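Local coordinates for protein GLB-12 (Caenorhabditis elegans, PDB 4BJA) that binds heme b with both axial positions of the iron filled by the protein, probably binds oxygen and acts in redox signalling, at residues S24-D29 with G115-V120; I61-E66 with A78-M83. The protein carries 1 engineered substitution. One frame throughout, in Å; residues are numbered along the deposited sequence. Where two conformers were deposited one is given.

How the interactions relate
Both contacts help shape one all-helical globin, but they lie on opposite sides of the chain's centre, with their own centres about 32 Å apart and nearest atoms about 16 Å apart. They hold different elements. Interaction 1 lays the N-terminal segment 24-29 on helix 113-126 and is buried, so its chemistry is that of an indole face, aliphatic carbons and a helix cap. Interaction 2 ties the end of helix 50-65 to the loop that leads toward helix 87-108; it is only partly buried, a thioether on its inner side giving way to a hydrated salt bridge outside. Each has a valine near the heme, the side chain of Val120 about 7 Å and that of Val62 about 8 Å from it.

Interaction 1. Residues S24-D29 with G115-V120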
ATOM      1  N   SER A  24      -5.268   6.483  -8.542  1.00 23.57           N
ATOM      2  CA  SER A  24      -4.107   7.258  -8.128  0.50 24.06           C
ATOM      3  C   SER A  24      -3.460   6.720  -6.841  1.00 24.20           C
ATOM      4  O   SER A  24      -2.362   7.124  -6.493  1.00 27.13           O
ATOM      5  CB  SER A  24      -4.489   8.750  -7.943  0.50 25.22           C
ATOM      6  OG  SER A  24      -5.541   8.851  -7.017  0.50 26.25           O
ATOM      7  N   GLU A  25      -4.109   5.777  -6.162  1.00 21.27           N
ATOM      8  CA  GLU A  25      -3.583   5.290  -4.886  1.00 20.87           C
ATOM      9  C   GLU A  25      -2.653   4.102  -5.087  1.00 20.18           C
ATOM     10  O   GLU A  25      -2.215   3.485  -4.133  1.00 21.98           O
ATOM     11  CB  GLU A  25      -4.722   4.910  -3.937  1.00 22.05           C
ATOM     12  CG  GLU A  25      -5.600   6.109  -3.593  1.00 23.07           C
ATOM     13  CD  GLU A  25      -6.826   6.261  -4.500  1.00 26.94           C
ATOM     14  OE1 GLU A  25      -6.868   5.710  -5.576  1.00 28.99           O
ATOM     15  OE2 GLU A  25      -7.763   6.959  -4.114  1.00 32.31           O
ATOM     16  N   ASN A  26      -2.325   3.826  -6.339  1.00 17.88           N
ATOM     17  CA  ASN A  26      -1.468   2.645  -6.688  1.00 16.67           C
ATOM     18  C   ASN A  26      -0.128   2.736  -5.932  1.00 16.60           C
ATOM     19  O   ASN A  26       0.608   3.671  -6.139  1.00 16.69           O
ATOM     20  CB  ASN A  26      -1.202   2.789  -8.200  1.00 16.89           C
ATOM     21  CG  ASN A  26      -0.408   1.678  -8.794  1.00 17.92           C
ATOM     22  OD1 ASN A  26       0.415   1.015  -8.132  1.00 17.98           O
ATOM     23  ND2 ASN A  26      -0.597   1.489 -10.090  1.00 17.57           N
ATOM     24  N   PRO A  27       0.207   1.758  -5.070  1.00 17.68           N
ATOM     25  CA  PRO A  27       1.400   1.938  -4.227  1.00 17.73           C
ATOM     26  C   PRO A  27       2.677   1.844  -5.031  1.00 17.56           C
ATOM     27  O   PRO A  27       3.693   2.321  -4.587  1.00 18.68           O
ATOM     28  CB  PRO A  27       1.303   0.801  -3.201  1.00 17.88           C
ATOM     29  CG  PRO A  27       0.492  -0.268  -3.925  1.00 18.15           C
ATOM     30  CD  PRO A  27      -0.544   0.545  -4.726  1.00 18.64           C
ATOM     31  N   PHE A  28       2.618   1.250  -6.225  1.00 18.45           N
ATOM     32  CA  PHE A  28       3.798   1.204  -7.059  1.00 19.13           C
ATOM     33  C   PHE A  28       4.089   2.571  -7.644  1.00 20.83           C
ATOM     34  O   PHE A  28       5.209   2.855  -8.058  1.00 23.73           O
ATOM     35  CB  PHE A  28       3.655   0.144  -8.176  1.00 19.08           C
ATOM     36  CG  PHE A  28       3.632  -1.234  -7.661  1.00 17.51           C
ATOM     37  CD1 PHE A  28       4.833  -1.837  -7.297  1.00 16.59           C
ATOM     38  CD2 PHE A  28       2.430  -1.915  -7.473  1.00 18.19           C
ATOM     39  CE1 PHE A  28       4.822  -3.130  -6.758  1.00 18.01           C
ATOM     40  CE2 PHE A  28       2.401  -3.204  -6.938  1.00 19.46           C
ATOM     41  CZ  PHE A  28       3.627  -3.807  -6.582  1.00 18.07           C
ATOM     42  N   ASP A  29       3.073   3.421  -7.726  1.00 20.48           N
ATOM     43  CA  ASP A  29       3.360   4.783  -8.126  1.00 22.66           C
ATOM     44  C   ASP A  29       3.765   5.627  -6.943  1.00 23.27           C
ATOM     45  O   ASP A  29       4.488   6.593  -7.127  1.00 28.55           O
ATOM     46  CB  ASP A  29       2.152   5.382  -8.871  1.00 23.69           C
ATOM     47  CG  ASP A  29       2.483   6.736  -9.517  1.00 28.48           C
ATOM     48  OD1 ASP A  29       3.656   7.000  -9.876  1.00 31.70           O
ATOM     49  OD2 ASP A  29       1.553   7.563  -9.630  1.00 37.27           O
ATOM     50  N   GLY A 115      -1.294  -1.868 -15.143  1.00 18.62           N
ATOM     51  CA  GLY A 115      -1.110  -3.302 -15.395  1.00 18.43           C
ATOM     52  C   GLY A 115      -0.199  -3.934 -14.346  1.00 18.76           C
ATOM     53  O   GLY A 115      -0.392  -5.068 -13.972  1.00 19.78           O
ATOM     54  N   ALA A 116       0.766  -3.179 -13.849  1.00 18.62           N
ATOM     55  CA  ALA A 116       1.697  -3.716 -12.822  1.00 18.46           C
ATOM     56  C   ALA A 116       0.910  -4.003 -11.551  1.00 17.47           C
ATOM     57  O   ALA A 116       0.999  -5.109 -10.975  1.00 16.86           O
ATOM     58  CB  ALA A 116       2.788  -2.742 -12.548  1.00 19.21           C
ATOM     59  N   TRP A 117       0.129  -3.028 -11.092  1.00 16.79           N
ATOM     60  CA  TRP A 117      -0.667  -3.248  -9.878  1.00 15.64           C
ATOM     61  C   TRP A 117      -1.687  -4.359 -10.070  1.00 16.23           C
ATOM     62  O   TRP A 117      -1.886  -5.232  -9.192  1.00 16.54           O
ATOM     63  CB  TRP A 117      -1.299  -1.899  -9.467  1.00 16.78           C
ATOM     64  CG  TRP A 117      -1.885  -1.866  -8.103  1.00 17.28           C
ATOM     65  CD1 TRP A 117      -1.563  -2.662  -6.998  1.00 18.48           C
ATOM     66  CD2 TRP A 117      -2.858  -0.934  -7.655  1.00 18.24           C
ATOM     67  NE1 TRP A 117      -2.320  -2.260  -5.909  1.00 17.15           N
ATOM     68  CE2 TRP A 117      -3.131  -1.215  -6.296  1.00 18.53           C
ATOM     69  CE3 TRP A 117      -3.546   0.115  -8.290  1.00 18.33           C
ATOM     70  CZ2 TRP A 117      -4.049  -0.464  -5.540  1.00 19.85           C
ATOM     71  CZ3 TRP A 117      -4.477   0.860  -7.526  1.00 19.82           C
ATOM     72  CH2 TRP A 117      -4.708   0.559  -6.175  1.00 20.94           C
ATOM     73  N   GLN A 118      -2.354  -4.354 -11.231  1.00 15.91           N
ATOM     74  CA  GLN A 118      -3.348  -5.394 -11.505  1.00 17.42           C
ATOM     75  C   GLN A 118      -2.726  -6.809 -11.475  1.00 17.26           C
ATOM     76  O   GLN A 118      -3.345  -7.748 -10.964  1.00 19.09           O
ATOM     77  CB  GLN A 118      -3.992  -5.201 -12.871  1.00 18.23           C
ATOM     78  CG  GLN A 118      -5.010  -4.025 -12.903  1.00 19.99           C
ATOM     79  CD  GLN A 118      -5.456  -3.719 -14.335  1.00 24.10           C
ATOM     80  OE1 GLN A 118      -4.786  -4.092 -15.300  1.00 25.88           O
ATOM     81  NE2 GLN A 118      -6.574  -3.040 -14.471  1.00 25.51           N
ATOM     82  N   LEU A 119      -1.545  -6.938 -12.065  1.00 17.17           N
ATOM     83  CA  LEU A 119      -0.797  -8.225 -12.091  1.00 17.13           C
ATOM     84  C   LEU A 119      -0.551  -8.704 -10.666  1.00 17.61           C
ATOM     85  O   LEU A 119      -0.810  -9.878 -10.328  1.00 17.83           O
ATOM     86  CB  LEU A 119       0.515  -8.076 -12.869  1.00 17.78           C
ATOM     87  CG  LEU A 119       1.447  -9.325 -12.805  1.00 21.07           C
ATOM     88  CD1 LEU A 119       0.791 -10.570 -13.405  1.00 23.92           C
ATOM     89  CD2 LEU A 119       2.763  -9.058 -13.507  1.00 24.18           C
ATOM     90  N   VAL A 120      -0.100  -7.801  -9.820  1.00 16.21           N
ATOM     91  CA  VAL A 120       0.248  -8.243  -8.447  1.00 17.42           C
ATOM     92  C   VAL A 120      -1.007  -8.654  -7.670  1.00 17.33           C
ATOM     93  O   VAL A 120      -1.040  -9.706  -7.031  1.00 17.97           O
ATOM     94  CB  VAL A 120       1.034  -7.156  -7.709  1.00 16.68           C
ATOM     95  CG1 VAL A 120       1.286  -7.578  -6.258  1.00 18.48           C
ATOM     96  CG2 VAL A 120       2.337  -6.816  -8.437  1.00 18.03           C
TER
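Asn26 and Trp117 mark the closest backbone approach, their CA atoms 6.7 Å apart, where a turn opening into the short helix 27-30 lies against helix 113-126. No hydrogen bond crosses; the indole of Trp117 does the work, being broad enough to serve two residues. Over one of its faces, Asn26 CA stands 3.7 Å from the centroid of the six-membered ring, and Pro27 CD sits equally close to the centroid of the five-membered ring, two CH-pi contacts side by side. The Asn26 amide follows the same face, its plane 28° from the ring, with ND2 3.5 Å from Trp117 CB. Asparagine suits the N-cap because its OD1 accepts from Phe28 N at 2.9 Å; CG anti to the backbone N (chi1 -177°) lays the amide along the indole. Proline fits the first turn of a helix, where its missing N-H costs no bond. Phe28 continues the apolar surface, its CE2 4.0 Å from Trp117 CD1, which lies at the edge of the phenyl ring, and its CZ 3.8 Å from Val120 CG2. Trp117 NE1 is satisfied by a hydrogen bond to Gln202 of helix 185-214. The side chain of Val120 also touches Met203 of that helix and lies about 7 Å from the heme. An asparagine N-cap thus opens the short helix 27-30, which packs on the helix of the globin fold that leads to the heme ligand His127.

Interaction 2. Residues I61-E66 with A78-M83; sequences IVNDIE and APRAAM
In this globin the end of helix 50-65 is covered by the loop between helices 69-72 and 87-108, the latter bearing the heme ligand His92, and Asn63 meets Met83 where the two join. Asn63 ND2 gives Met83 SD a weak hydrogen bond of 3.4 Å, besides its bond to Leu59 O. Because the Met83 chain runs extended beyond CG (chi2 -176°), its thioether reaches the helix, and CE lies 3.2 Å from Asn63 OD1. A flexible, apolar methionine suits this inner side: SD also packs against Val62 CG2 at 3.9 Å. An alanine at Asn63 is likely to leave Met83 SD without its weak donor and open a gap beside the thioether and the Arg80 chain. That chain passes Asn63 with CG 3.9 Å from ND2 and carries its charge to the acidic helix end. There the guanidinium's main partner is Asp60, its OD1 salt-bridged to Arg80 NH2; the Asp64 carboxylate lies 24° from the guanidinium plane, and sharing the arginine probably eases the closeness of the two acids. From Asp64 OD2 to Arg80 NH1 the bridge is long, 3.5 Å, and a water supplements it, accepting from NH1 at 2.7 Å and donating to Asp64 OD1 at 3.1 Å.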
ATOM      1  N   ILE A  61      15.018 -21.487  -0.435  1.00 17.89           N
ATOM      2  CA  ILE A  61      13.774 -21.375   0.294  1.00 17.65           C
ATOM      3  C   ILE A  61      13.233 -22.734   0.775  1.00 19.12           C
ATOM      4  O   ILE A  61      12.898 -22.901   1.964  1.00 19.47           O
ATOM      5  CB  ILE A  61      12.695 -20.709  -0.584  1.00 17.31           C
ATOM      6  CG1 ILE A  61      13.042 -19.205  -0.735  1.00 18.43           C
ATOM      7  CG2 ILE A  61      11.301 -20.876   0.060  1.00 19.12           C
ATOM      8  CD1 ILE A  61      12.200 -18.498  -1.841  1.00 16.91           C
ATOM      9  N   VAL A  62      13.115 -23.695  -0.144  1.00 18.96           N
ATOM     10  CA  VAL A  62      12.484 -24.958   0.217  1.00 20.03           C
ATOM     11  C   VAL A  62      13.434 -25.882   0.983  1.00 20.62           C
ATOM     12  O   VAL A  62      12.989 -26.699   1.773  1.00 21.79           O
ATOM     13  CB  VAL A  62      11.850 -25.684  -0.980  1.00 20.17           C
ATOM     14  CG1 VAL A  62      10.871 -24.702  -1.675  1.00 20.90           C
ATOM     15  CG2 VAL A  62      12.885 -26.212  -1.918  1.00 19.34           C
ATOM     16  N   ASN A  63      14.729 -25.751   0.769  1.00 20.63           N
ATOM     17  CA  ASN A  63      15.624 -26.679   1.465  1.00 22.16           C
ATOM     18  C   ASN A  63      16.136 -26.150   2.781  1.00 23.36           C
ATOM     19  O   ASN A  63      16.375 -26.951   3.714  1.00 24.27           O
ATOM     20  CB  ASN A  63      16.819 -27.019   0.587  1.00 22.64           C
ATOM     21  CG  ASN A  63      16.460 -27.960  -0.512  1.00 24.21           C
ATOM     22  OD1 ASN A  63      16.304 -29.185  -0.281  1.00 27.98           O
ATOM     23  ND2 ASN A  63      16.382 -27.428  -1.736  1.00 24.67           N
ATOM     24  N   ASP A  64      16.361 -24.845   2.859  1.00 22.86           N
ATOM     25  CA  ASP A  64      17.040 -24.281   4.035  1.00 23.46           C
ATOM     26  C   ASP A  64      16.140 -23.443   4.915  1.00 22.79           C
ATOM     27  O   ASP A  64      16.311 -23.388   6.115  1.00 25.02           O
ATOM     28  CB  ASP A  64      18.276 -23.460   3.600  1.00 23.94           C
ATOM     29  CG  ASP A  64      19.211 -24.239   2.708  1.00 26.90           C
ATOM     30  OD1 ASP A  64      19.586 -25.380   3.047  1.00 30.91           O
ATOM     31  OD2 ASP A  64      19.642 -23.684   1.683  1.00 30.67           O
ATOM     32  N   ILE A  65      15.154 -22.765   4.328  1.00 21.28           N
ATOM     33  CA  ILE A  65      14.469 -21.744   5.087  1.00 21.65           C
ATOM     34  C   ILE A  65      13.094 -22.177   5.505  1.00 21.04           C
ATOM     35  O   ILE A  65      12.737 -22.054   6.675  1.00 23.97           O
ATOM     36  CB  ILE A  65      14.389 -20.404   4.271  1.00 21.56           C
ATOM     37  CG1 ILE A  65      15.776 -19.973   3.760  1.00 21.88           C
ATOM     38  CG2 ILE A  65      13.709 -19.334   5.130  1.00 24.24           C
ATOM     39  CD1 ILE A  65      16.795 -19.618   4.862  1.00 27.09           C
ATOM     40  N   GLU A  66      12.283 -22.679   4.569  1.00 20.74           N
ATOM     41  CA  GLU A  66      10.912 -23.027   4.878  1.00 20.95           C
ATOM     42  C   GLU A  66      10.626 -24.405   4.265  1.00 21.34           C
ATOM     43  O   GLU A  66       9.989 -24.523   3.218  1.00 20.90           O
ATOM     44  CB  GLU A  66       9.963 -21.920   4.312  1.00 20.65           C
ATOM     45  CG  GLU A  66       8.530 -21.967   4.805  1.00 24.67           C
ATOM     46  CD  GLU A  66       8.366 -21.635   6.280  1.00 29.92           C
ATOM     47  OE1 GLU A  66       9.082 -20.736   6.795  1.00 32.72           O
ATOM     48  OE2 GLU A  66       7.524 -22.299   6.923  1.00 34.12           O
ATOM     49  N   ALA A  78      12.761 -35.376  -3.612  1.00 31.49           N
ATOM     50  CA  ALA A  78      13.756 -35.120  -4.630  1.00 32.24           C
ATOM     51  C   ALA A  78      15.012 -34.559  -3.979  1.00 32.85           C
ATOM     52  O   ALA A  78      14.919 -33.623  -3.169  1.00 34.36           O
ATOM     53  CB  ALA A  78      13.201 -34.128  -5.663  1.00 32.17           C
ATOM     54  N   PRO A  79      16.204 -35.088  -4.351  1.00 32.30           N
ATOM     55  CA  PRO A  79      17.390 -34.408  -3.822  1.00 32.12           C
ATOM     56  C   PRO A  79      17.323 -32.973  -4.314  1.00 31.56           C
ATOM     57  O   PRO A  79      16.688 -32.718  -5.352  1.00 30.52           O
ATOM     58  CB  PRO A  79      18.573 -35.130  -4.490  1.00 32.00           C
ATOM     59  CG  PRO A  79      18.000 -35.939  -5.585  1.00 32.18           C
ATOM     60  CD  PRO A  79      16.526 -36.137  -5.337  1.00 32.17           C
ATOM     61  N   ARG A  80      17.992 -32.067  -3.594  1.00 31.13           N
ATOM     62  CA  ARG A  80      18.128 -30.689  -4.042  1.00 31.36           C
ATOM     63  C   ARG A  80      18.501 -30.679  -5.521  1.00 32.11           C
ATOM     64  O   ARG A  80      17.892 -29.967  -6.291  1.00 32.17           O
ATOM     65  CB  ARG A  80      19.192 -29.969  -3.199  1.00 30.83           C
ATOM     66  CG  ARG A  80      19.561 -28.597  -3.718  1.00 30.23           C
ATOM     67  CD  ARG A  80      20.269 -27.776  -2.628  1.00 29.88           C
ATOM     68  NE  ARG A  80      20.627 -26.497  -3.224  1.00 34.92           N
ATOM     69  CZ  ARG A  80      20.384 -25.292  -2.713  1.00 36.25           C
ATOM     70  NH1 ARG A  80      19.820 -25.122  -1.524  1.00 34.55           N
ATOM     71  NH2 ARG A  80      20.767 -24.236  -3.416  1.00 39.93           N
ATOM     72  N   ALA A  81      19.438 -31.546  -5.923  1.00 33.39           N
ATOM     73  CA  ALA A  81      19.889 -31.608  -7.320  1.00 34.24           C
ATOM     74  C   ALA A  81      18.857 -32.041  -8.396  1.00 34.43           C
ATOM     75  O   ALA A  81      19.082 -31.788  -9.594  1.00 36.12           O
ATOM     76  CB  ALA A  81      21.202 -32.443  -7.436  1.00 35.07           C
ATOM     77  N   ALA A  82      17.750 -32.665  -7.994  1.00 33.07           N
ATOM     78  CA  ALA A  82      16.669 -33.028  -8.939  1.00 32.33           C
ATOM     79  C   ALA A  82      15.454 -32.105  -8.937  1.00 30.57           C
ATOM     80  O   ALA A  82      14.557 -32.249  -9.796  1.00 30.40           O
ATOM     81  CB  ALA A  82      16.182 -34.443  -8.665  1.00 33.22           C
ATOM     82  N   MET A  83      15.392 -31.205  -7.958  1.00 27.55           N
ATOM     83  CA  MET A  83      14.172 -30.433  -7.740  1.00 24.74           C
ATOM     84  C   MET A  83      13.798 -29.551  -8.904  1.00 24.10           C
ATOM     85  O   MET A  83      12.610 -29.388  -9.157  1.00 23.12           O
ATOM     86  CB  MET A  83      14.318 -29.552  -6.502  1.00 23.62           C
ATOM     87  CG  MET A  83      14.244 -30.350  -5.217  1.00 23.59           C
ATOM     88  SD  MET A  83      14.316 -29.265  -3.795  1.00 24.78           S
ATOM     89  CE  MET A  83      14.423 -30.544  -2.531  1.00 26.53           C
TER
HETATM   90  O   HOH W   1      20.468 -26.809   0.456  1.00 44.56           O